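Local coordinates for MDM10 isoform 1 (Saccharomyces cerevisiae, PDB 7BTX), which forms part of the ERMES complex tethering the endoplasmic reticulum to mitochondria and acts in late assembly of the outer-membrane TOM translocase, at residues H277-Y282 with K295-L300; S249-Y254 with T268-P273; E304-F309 with S419-D424. All blocks are in the same frame, centred on the assembly; numbering follows the deposited sequence.

How the interactions relate
The three contacts are alternate seams between antiparallel strands in the wall of the barrel. Interaction 1 lies in the middle, its centre 9 Å from that of interaction 2 and 10 Å from that of interaction 3. Strands 263-269 and 280-284 join it to interaction 2 through probable backbone hydrogen bonds from T268 N to T281 O and from S270 N to S279 O. On the other flank S308 N probably bonds to K295 O, and OH of Y296 and OG of S305 are probably hydrogen-bonded at 2.9 Å. Interactions 2 and 3 do not touch: their centres are 19 Å apart and their nearest atoms about 12 Å apart.

Interaction 1 (H277-Y282 with K295-L300); sequences HISSTY and KYDFNL
H277 and D297 meet on one face of the hairpin formed by strands 280-284 and 292-297. The imidazole crosses the carboxylate at about a right angle with the two planes 38° apart, and NE2 of H277 lies 2.5 Å from OD2 of D297. The geometry at NE2 is too poor for a hydrogen bond, and the short distance is doubtful at this resolution, so the pair is better read as a close polar approach. The ring gets there because CG of H277 is anti to the backbone N (chi1 -176°), which swings the imidazole across the seam. D297 OD2 does accept a weak hydrogen bond from the next amide, N of F298, at 2.8 Å.

Farther along the same face, the aliphatic part of K295 covers T281: OG1 of T281 lies 3.6 Å from both CG and CD of the lysine, whose chain then bends at chi3. Between the backbones, Y296 N gives a weak hydrogen bond of 2.8 Å to S280 O, and the same oxygen receives a CA-H contact from K295. I278 and L300 add an apolar touch on the other face, their CD1 atoms 3.8 Å apart.

In the second shell, S31 of helix 30-33 touches both T281 and K295, while N306 of the next strand touches D297. One face is thus polar and turned to the N-terminal region, whereas the other is mixed. An acid beside the imidazole would, if anything, tend to favour a charged H277, though the modelled geometry does not establish an ion pair.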
loop_
_atom_site.group_PDB
_atom_site.type_symbol
_atom_site.label_atom_id
_atom_site.label_comp_id
_atom_site.label_asym_id
_atom_site.label_seq_id
_atom_site.Cartn_x
_atom_site.Cartn_y
_atom_site.Cartn_z
ATOM N N HIS D 277 -9.779 -27.636 31.348
ATOM C CA HIS D 277 -8.842 -26.542 31.576
ATOM C C HIS D 277 -9.194 -25.823 32.878
ATOM O O HIS D 277 -9.896 -24.813 32.908
ATOM C CB HIS D 277 -8.851 -25.591 30.389
ATOM C CG HIS D 277 -7.847 -24.490 30.496
ATOM N ND1 HIS D 277 -8.198 -23.190 30.789
ATOM C CD2 HIS D 277 -6.500 -24.493 30.354
ATOM C CE1 HIS D 277 -7.112 -22.440 30.821
ATOM N NE2 HIS D 277 -6.068 -23.206 30.561
ATOM N N ILE D 278 -8.676 -26.368 33.978
ATOM C CA ILE D 278 -8.856 -25.729 35.273
ATOM C C ILE D 278 -7.942 -24.522 35.373
ATOM O O ILE D 278 -6.739 -24.603 35.105
ATOM C CB ILE D 278 -8.577 -26.729 36.406
ATOM C CG1 ILE D 278 -9.521 -27.922 36.301
ATOM C CG2 ILE D 278 -8.702 -26.061 37.766
ATOM C CD1 ILE D 278 -9.428 -28.886 37.459
ATOM N N SER D 279 -8.515 -23.386 35.751
ATOM C CA SER D 279 -7.761 -22.182 36.049
ATOM C C SER D 279 -7.900 -21.850 37.524
ATOM O O SER D 279 -8.756 -22.384 38.228
ATOM C CB SER D 279 -8.235 -20.998 35.206
ATOM O OG SER D 279 -7.766 -19.786 35.763
ATOM N N SER D 280 -7.042 -20.951 37.986
ATOM C CA SER D 280 -7.060 -20.507 39.370
ATOM C C SER D 280 -6.363 -19.166 39.451
ATOM O O SER D 280 -5.313 -18.978 38.834
ATOM C CB SER D 280 -6.373 -21.521 40.280
ATOM O OG SER D 280 -6.350 -21.065 41.616
ATOM N N THR D 281 -6.921 -18.229 40.206
ATOM C CA THR D 281 -6.438 -16.860 40.200
ATOM C C THR D 281 -6.456 -16.303 41.609
ATOM O O THR D 281 -7.495 -16.307 42.266
ATOM C CB THR D 281 -7.299 -15.982 39.288
ATOM O OG1 THR D 281 -7.061 -16.331 37.921
ATOM C CG2 THR D 281 -6.986 -14.520 39.491
ATOM N N TYR D 282 -5.308 -15.836 42.071
ATOM C CA TYR D 282 -5.217 -15.026 43.272
ATOM C C TYR D 282 -5.062 -13.574 42.851
ATOM O O TYR D 282 -4.416 -13.281 41.846
ATOM C CB TYR D 282 -4.037 -15.471 44.133
ATOM C CG TYR D 282 -3.789 -14.633 45.357
ATOM C CD1 TYR D 282 -2.795 -13.665 45.372
ATOM C CD2 TYR D 282 -4.532 -14.826 46.506
ATOM C CE1 TYR D 282 -2.560 -12.905 46.491
ATOM C CE2 TYR D 282 -4.304 -14.073 47.630
ATOM C CZ TYR D 282 -3.320 -13.113 47.617
ATOM O OH TYR D 282 -3.095 -12.359 48.742
ATOM N N LYS D 295 -2.081 -15.667 38.678
ATOM C CA LYS D 295 -2.899 -16.745 38.140
ATOM C C LYS D 295 -2.070 -18.005 37.964
ATOM O O LYS D 295 -1.046 -17.988 37.279
ATOM C CB LYS D 295 -3.511 -16.342 36.806
ATOM C CG LYS D 295 -4.147 -17.494 36.064
ATOM C CD LYS D 295 -5.049 -17.020 34.955
ATOM C CE LYS D 295 -4.261 -16.718 33.708
ATOM N NZ LYS D 295 -5.146 -16.338 32.577
ATOM N N TYR D 296 -2.515 -19.102 38.565
ATOM C CA TYR D 296 -1.937 -20.419 38.326
ATOM C C TYR D 296 -2.903 -21.204 37.455
ATOM O O TYR D 296 -3.991 -21.569 37.903
ATOM C CB TYR D 296 -1.664 -21.169 39.625
ATOM C CG TYR D 296 -1.278 -22.609 39.382
ATOM C CD1 TYR D 296 -0.086 -22.927 38.749
ATOM C CD2 TYR D 296 -2.112 -23.649 39.768
ATOM C CE1 TYR D 296 0.271 -24.235 38.516
ATOM C CE2 TYR D 296 -1.763 -24.965 39.540
ATOM C CZ TYR D 296 -0.571 -25.249 38.912
ATOM O OH TYR D 296 -0.212 -26.555 38.681
ATOM N N ASP D 297 -2.505 -21.467 36.221
ATOM C CA ASP D 297 -3.346 -22.197 35.295
ATOM C C ASP D 297 -2.985 -23.678 35.343
ATOM O O ASP D 297 -1.968 -24.073 35.918
ATOM C CB ASP D 297 -3.184 -21.618 33.896
ATOM C CG ASP D 297 -4.373 -21.881 33.020
ATOM O OD1 ASP D 297 -5.195 -20.960 32.853
ATOM O OD2 ASP D 297 -4.484 -23.005 32.494
ATOM N N PHE D 298 -3.826 -24.515 34.739
ATOM C CA PHE D 298 -3.598 -25.954 34.725
ATOM C C PHE D 298 -4.322 -26.582 33.539
ATOM O O PHE D 298 -4.884 -25.868 32.707
ATOM C CB PHE D 298 -4.057 -26.585 36.046
ATOM C CG PHE D 298 -3.379 -27.886 36.367
ATOM C CD1 PHE D 298 -1.997 -27.977 36.387
ATOM C CD2 PHE D 298 -4.128 -29.027 36.600
ATOM C CE1 PHE D 298 -1.369 -29.182 36.665
ATOM C CE2 PHE D 298 -3.508 -30.235 36.876
ATOM C CZ PHE D 298 -2.125 -30.310 36.910
ATOM N N ASN D 299 -4.305 -27.910 33.451
ATOM C CA ASN D 299 -5.034 -28.655 32.438
ATOM C C ASN D 299 -5.254 -30.077 32.930
ATOM O O ASN D 299 -4.456 -30.590 33.719
ATOM C CB ASN D 299 -4.275 -28.659 31.112
ATOM C CG ASN D 299 -5.188 -28.807 29.921
ATOM O OD1 ASN D 299 -6.068 -29.663 29.901
ATOM N ND2 ASN D 299 -4.984 -27.967 28.914
ATOM N N LEU D 300 -6.335 -30.712 32.495
ATOM C CA LEU D 300 -6.563 -32.113 32.802
ATOM C C LEU D 300 -6.490 -32.937 31.517
ATOM O O LEU D 300 -6.786 -32.450 30.423
ATOM C CB LEU D 300 -7.899 -32.297 33.516
ATOM C CG LEU D 300 -7.996 -31.733 34.935
ATOM C CD1 LEU D 300 -9.272 -32.208 35.597
ATOM C CD2 LEU D 300 -6.786 -32.123 35.764
#

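Interaction 2 (S249-Y254 with T268-P273)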
loop_
_atom_site.group_PDB
_atom_site.type_symbol
_atom_site.label_atom_id
_atom_site.label_comp_id
_atom_site.label_asym_id
_atom_site.label_seq_id
_atom_site.Cartn_x
_atom_site.Cartn_y
_atom_site.Cartn_z
ATOM N N SER D 249 -18.817 -23.783 31.440
ATOM C CA SER D 249 -17.813 -23.239 32.344
ATOM C C SER D 249 -18.418 -23.251 33.737
ATOM O O SER D 249 -19.617 -23.487 33.909
ATOM C CB SER D 249 -17.377 -21.832 31.946
ATOM O OG SER D 249 -16.436 -21.322 32.867
ATOM N N THR D 250 -17.572 -23.012 34.734
ATOM C CA THR D 250 -17.985 -22.907 36.127
ATOM C C THR D 250 -16.919 -22.124 36.873
ATOM O O THR D 250 -15.745 -22.492 36.832
ATOM C CB THR D 250 -18.169 -24.285 36.772
ATOM O OG1 THR D 250 -19.209 -25.011 36.107
ATOM C CG2 THR D 250 -18.534 -24.140 38.233
ATOM N N THR D 251 -17.295 -21.048 37.543
ATOM C CA THR D 251 -16.320 -20.185 38.181
ATOM C C THR D 251 -16.760 -19.913 39.619
ATOM O O THR D 251 -17.946 -19.948 39.940
ATOM C CB THR D 251 -16.153 -18.921 37.338
ATOM O OG1 THR D 251 -16.114 -19.277 35.952
ATOM C CG2 THR D 251 -14.862 -18.212 37.661
ATOM N N LEU D 252 -15.797 -19.670 40.505
ATOM C CA LEU D 252 -16.051 -19.660 41.941
ATOM C C LEU D 252 -15.353 -18.501 42.652
ATOM O O LEU D 252 -14.559 -18.740 43.565
ATOM C CB LEU D 252 -15.630 -21.008 42.537
ATOM C CG LEU D 252 -16.157 -21.508 43.886
ATOM C CD1 LEU D 252 -17.625 -21.229 44.025
ATOM C CD2 LEU D 252 -15.878 -22.986 44.038
ATOM N N ARG D 253 -15.564 -17.260 42.207
ATOM C CA ARG D 253 -14.867 -16.129 42.813
ATOM C C ARG D 253 -15.288 -15.930 44.268
ATOM O O ARG D 253 -16.349 -16.373 44.702
ATOM C CB ARG D 253 -15.107 -14.834 42.040
ATOM C CG ARG D 253 -16.499 -14.274 42.167
ATOM C CD ARG D 253 -16.651 -12.953 41.435
ATOM N NE ARG D 253 -15.887 -11.881 42.056
ATOM C CZ ARG D 253 -16.335 -11.131 43.056
ATOM N NH1 ARG D 253 -17.548 -11.338 43.549
ATOM N NH2 ARG D 253 -15.574 -10.174 43.563
ATOM N N TYR D 254 -14.415 -15.276 45.033
ATOM C CA TYR D 254 -14.590 -15.148 46.479
ATOM C C TYR D 254 -13.902 -13.867 46.938
ATOM O O TYR D 254 -12.691 -13.849 47.160
ATOM C CB TYR D 254 -14.030 -16.374 47.189
ATOM C CG TYR D 254 -13.947 -16.268 48.692
ATOM C CD1 TYR D 254 -15.084 -16.062 49.459
ATOM C CD2 TYR D 254 -12.732 -16.407 49.347
ATOM C CE1 TYR D 254 -15.009 -15.977 50.837
ATOM C CE2 TYR D 254 -12.649 -16.329 50.721
ATOM C CZ TYR D 254 -13.790 -16.111 51.460
ATOM O OH TYR D 254 -13.709 -16.029 52.829
ATOM N N THR D 268 -10.247 -17.141 42.684
ATOM C CA THR D 268 -11.155 -17.423 41.579
ATOM C C THR D 268 -10.851 -18.786 40.952
ATOM O O THR D 268 -10.037 -18.924 40.050
ATOM C CB THR D 268 -11.081 -16.315 40.527
ATOM O OG1 THR D 268 -11.187 -15.039 41.168
ATOM C CG2 THR D 268 -12.202 -16.450 39.535
ATOM N N LEU D 269 -11.544 -19.819 41.420
ATOM C CA LEU D 269 -11.430 -21.151 40.840
ATOM C C LEU D 269 -12.301 -21.279 39.599
ATOM O O LEU D 269 -13.527 -21.259 39.705
ATOM C CB LEU D 269 -11.840 -22.227 41.848
ATOM C CG LEU D 269 -10.868 -22.831 42.863
ATOM C CD1 LEU D 269 -9.735 -23.545 42.145
ATOM C CD2 LEU D 269 -10.339 -21.807 43.861
ATOM N N SER D 270 -11.700 -21.428 38.428
ATOM C CA SER D 270 -12.479 -21.641 37.222
ATOM C C SER D 270 -12.475 -23.119 36.850
ATOM O O SER D 270 -11.854 -23.949 37.514
ATOM C CB SER D 270 -11.945 -20.786 36.080
ATOM O OG SER D 270 -12.325 -21.326 34.829
ATOM N N TRP D 271 -13.171 -23.449 35.765
ATOM C CA TRP D 271 -13.304 -24.815 35.278
ATOM C C TRP D 271 -13.815 -24.758 33.848
ATOM O O TRP D 271 -14.341 -23.735 33.403
ATOM C CB TRP D 271 -14.252 -25.642 36.153
ATOM C CG TRP D 271 -14.075 -27.124 36.031
ATOM C CD1 TRP D 271 -12.973 -27.781 35.583
ATOM C CD2 TRP D 271 -15.035 -28.132 36.362
ATOM N NE1 TRP D 271 -13.183 -29.134 35.610
ATOM C CE2 TRP D 271 -14.443 -29.376 36.085
ATOM C CE3 TRP D 271 -16.338 -28.102 36.862
ATOM C CZ2 TRP D 271 -15.108 -30.581 36.293
ATOM C CZ3 TRP D 271 -16.997 -29.299 37.070
ATOM C CH2 TRP D 271 -16.382 -30.520 36.785
ATOM N N ASN D 272 -13.645 -25.862 33.133
ATOM C CA ASN D 272 -14.119 -26.030 31.766
ATOM C C ASN D 272 -14.208 -27.522 31.481
ATOM O O ASN D 272 -13.238 -28.110 30.990
ATOM C CB ASN D 272 -13.182 -25.345 30.774
ATOM C CG ASN D 272 -13.846 -25.050 29.444
ATOM O OD1 ASN D 272 -14.600 -25.863 28.912
ATOM N ND2 ASN D 272 -13.559 -23.879 28.895
ATOM N N PRO D 273 -15.349 -28.166 31.763
ATOM C CA PRO D 273 -15.387 -29.635 31.818
ATOM C C PRO D 273 -15.235 -30.325 30.472
ATOM O O PRO D 273 -14.799 -31.478 30.418
ATOM C CB PRO D 273 -16.763 -29.916 32.429
ATOM C CG PRO D 273 -17.582 -28.757 32.026
ATOM C CD PRO D 273 -16.665 -27.573 32.048
#
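T251 and T268 touch diagonally across the hairpin of strands 245-258 and 263-269, an antiparallel pair in the wall of the mitochondrial outer-membrane beta barrel. This is the tight side. Both threonines are buried, and their methyl groups meet obliquely, CG2 of T251 lying 3.7 Å from CG2 of T268. Each methyl is anti to its own main-chain nitrogen, and each hydroxyl is therefore turned from the methyl contact. T268 also touches R253, whose CB sits 4.0 Å from T268 OG1, before the arginine chain leads away from the seam. Y24 hydrogen-bonds through its hydroxyl to OG1 of T251 and OG of S249, and I27 and T28 pack over the same face. With an alanine at T268, T251 CG2 would probably lose its methyl partner and R253 CB its hydroxyl neighbour, opening a gap beside T28.

The opposite face is looser. L252 and L269 approach only through their CB atoms, 4.0 Å apart, while the rest of the exposed L269 side chain extends outward. W271 is likewise exposed: its CB lies 3.6 Å from T250 O, and the indole leads away from the neighbouring strand, with P273 CB over one ring face, offset toward the rim.

The backbone between the two faces is loosely paired. L252 N reaches L269 O at 2.9 Å in a weak, bent bond (118°), and the CA-H of T251 points at the same oxygen. W271 N is near T250 O but is not hydrogen-bonded to it. On the loose side T250 turns its hydroxyl back on its own strand, OG1 donating to S249 O over 2.7 Å from above the carbonyl plane.

Interaction 3 (E304-F309 with S419-D424); sequences ESNLSF and STSLRD
R423 offers its guanidinium edge to the 304-309 segment, with E304 OE2 and S305 O both near the plane of the group. NE of R423 and OE2 of E304 form a salt bridge; the 2.5 Å between them is very short, a value to which this resolution gives little weight. The two side chains come from opposite directions, and the carboxylate is tilted 46° from the guanidinium. NH2 adds a weak hydrogen bond of 3.4 Å to S305 O. Bends at chi2 and chi3 fold the arginine back to bring its head to this edge.

The amide of N306 stands steeply to the guanidinium, 73° between planes, and meets the arginine nearer its root: ND2 of N306 is 3.4 Å from CB of R423. N306 OD1 takes two weak hydrogen bonds, from R423 N at 3.5 Å and from L307 N in its own strand, so this oxygen bridges the segments. Next along, CD1 of L422 lies 3.3 Å from L307 O.

At the far end the segments are held by their backbones, though weakly: F309 N gives a weak bond of 2.8 Å to T420 O, which the CA-H of S308 also approaches. K428 and L427 of strand 426-434 flank S419 and T420, while N306 and S308 bond to strand 292-297. Although its two segments are 110 residues apart in sequence, this antiparallel seam thus continues the strand-by-strand wall of a transmembrane beta barrel.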
loop_
_atom_site.group_PDB
_atom_site.type_symbol
_atom_site.label_atom_id
_atom_site.label_comp_id
_atom_site.label_asym_id
_atom_site.label_seq_id
_atom_site.Cartn_x
_atom_site.Cartn_y
_atom_site.Cartn_z
ATOM N N GLU D 304 -0.246 -29.777 32.111
ATOM C CA GLU D 304 0.577 -28.689 31.593
ATOM C C GLU D 304 0.267 -27.456 32.434
ATOM O O GLU D 304 -0.846 -26.925 32.382
ATOM C CB GLU D 304 0.279 -28.456 30.113
ATOM C CG GLU D 304 1.169 -27.453 29.399
ATOM C CD GLU D 304 0.624 -26.041 29.472
ATOM O OE1 GLU D 304 -0.608 -25.886 29.602
ATOM O OE2 GLU D 304 1.423 -25.087 29.387
ATOM N N SER D 305 1.248 -26.985 33.196
ATOM C CA SER D 305 1.014 -25.863 34.094
ATOM C C SER D 305 1.345 -24.532 33.435
ATOM O O SER D 305 1.868 -24.492 32.318
ATOM C CB SER D 305 1.829 -26.026 35.376
ATOM O OG SER D 305 1.243 -26.993 36.228
ATOM N N ASN D 306 1.033 -23.442 34.132
ATOM C CA ASN D 306 1.403 -22.089 33.746
ATOM C C ASN D 306 1.308 -21.218 34.988
ATOM O O ASN D 306 0.543 -21.532 35.901
ATOM C CB ASN D 306 0.496 -21.560 32.636
ATOM C CG ASN D 306 1.106 -20.392 31.890
ATOM O OD1 ASN D 306 1.991 -19.706 32.398
ATOM N ND2 ASN D 306 0.630 -20.157 30.675
ATOM N N LEU D 307 2.074 -20.132 35.052
ATOM C CA LEU D 307 1.990 -19.293 36.244
ATOM C C LEU D 307 2.224 -17.845 35.814
ATOM O O LEU D 307 3.349 -17.353 35.736
ATOM C CB LEU D 307 2.983 -19.727 37.320
ATOM C CG LEU D 307 2.934 -18.950 38.637
ATOM C CD1 LEU D 307 1.686 -19.297 39.414
ATOM C CD2 LEU D 307 4.161 -19.238 39.467
ATOM N N SER D 308 1.129 -17.142 35.549
ATOM C CA SER D 308 1.223 -15.751 35.154
ATOM C C SER D 308 1.384 -14.869 36.387
ATOM O O SER D 308 1.253 -15.313 37.525
ATOM C CB SER D 308 -0.000 -15.353 34.339
ATOM O OG SER D 308 -0.075 -16.114 33.150
ATOM N N PHE D 309 1.683 -13.600 36.152
ATOM C CA PHE D 309 1.816 -12.621 37.221
ATOM C C PHE D 309 1.339 -11.281 36.678
ATOM O O PHE D 309 1.185 -11.115 35.467
ATOM C CB PHE D 309 3.263 -12.564 37.728
ATOM C CG PHE D 309 3.575 -13.571 38.784
ATOM C CD1 PHE D 309 3.161 -13.374 40.089
ATOM C CD2 PHE D 309 4.287 -14.714 38.474
ATOM C CE1 PHE D 309 3.448 -14.305 41.067
ATOM C CE2 PHE D 309 4.577 -15.648 39.447
ATOM C CZ PHE D 309 4.156 -15.442 40.746
ATOM N N SER D 419 3.439 -7.776 33.501
ATOM C CA SER D 419 2.776 -9.077 33.472
ATOM C C SER D 419 3.697 -10.183 32.978
ATOM O O SER D 419 3.906 -10.335 31.773
ATOM C CB SER D 419 1.525 -9.056 32.595
ATOM O OG SER D 419 1.858 -8.986 31.227
ATOM N N THR D 420 4.212 -10.987 33.901
ATOM C CA THR D 420 5.148 -12.044 33.550
ATOM C C THR D 420 4.409 -13.344 33.266
ATOM O O THR D 420 3.550 -13.760 34.038
ATOM C CB THR D 420 6.132 -12.257 34.698
ATOM O OG1 THR D 420 6.736 -11.007 35.046
ATOM C CG2 THR D 420 7.220 -13.238 34.300
ATOM N N SER D 421 4.740 -13.990 32.151
ATOM C CA SER D 421 4.277 -15.352 31.911
ATOM C C SER D 421 5.447 -16.313 32.079
ATOM O O SER D 421 6.600 -15.876 32.126
ATOM C CB SER D 421 3.667 -15.485 30.519
ATOM O OG SER D 421 3.260 -16.815 30.271
ATOM N N LEU D 422 5.179 -17.614 32.180
ATOM C CA LEU D 422 6.263 -18.571 32.376
ATOM C C LEU D 422 6.258 -19.671 31.324
ATOM O O LEU D 422 7.313 -20.214 30.989
ATOM C CB LEU D 422 6.193 -19.190 33.770
ATOM C CG LEU D 422 7.109 -18.595 34.841
ATOM C CD1 LEU D 422 6.663 -17.215 35.279
ATOM C CD2 LEU D 422 7.184 -19.530 36.031
ATOM N N ARG D 423 5.081 -20.026 30.811
ATOM C CA ARG D 423 5.026 -20.975 29.706
ATOM C C ARG D 423 5.562 -20.346 28.429
ATOM O O ARG D 423 6.309 -20.983 27.678
ATOM C CB ARG D 423 3.592 -21.472 29.515
ATOM C CG ARG D 423 3.340 -22.273 28.242
ATOM C CD ARG D 423 4.157 -23.557 28.203
ATOM N NE ARG D 423 3.804 -24.478 29.280
ATOM C CZ ARG D 423 4.564 -25.498 29.664
ATOM N NH1 ARG D 423 5.721 -25.728 29.059
ATOM N NH2 ARG D 423 4.171 -26.288 30.652
ATOM N N ASP D 424 5.210 -19.089 28.178
ATOM C CA ASP D 424 5.733 -18.358 27.034
ATOM C C ASP D 424 6.997 -17.581 27.362
ATOM O O ASP D 424 7.694 -17.149 26.436
ATOM C CB ASP D 424 4.666 -17.405 26.495
ATOM C CG ASP D 424 3.467 -18.136 25.927
ATOM O OD1 ASP D 424 3.534 -18.572 24.760
ATOM O OD2 ASP D 424 2.457 -18.280 26.646
#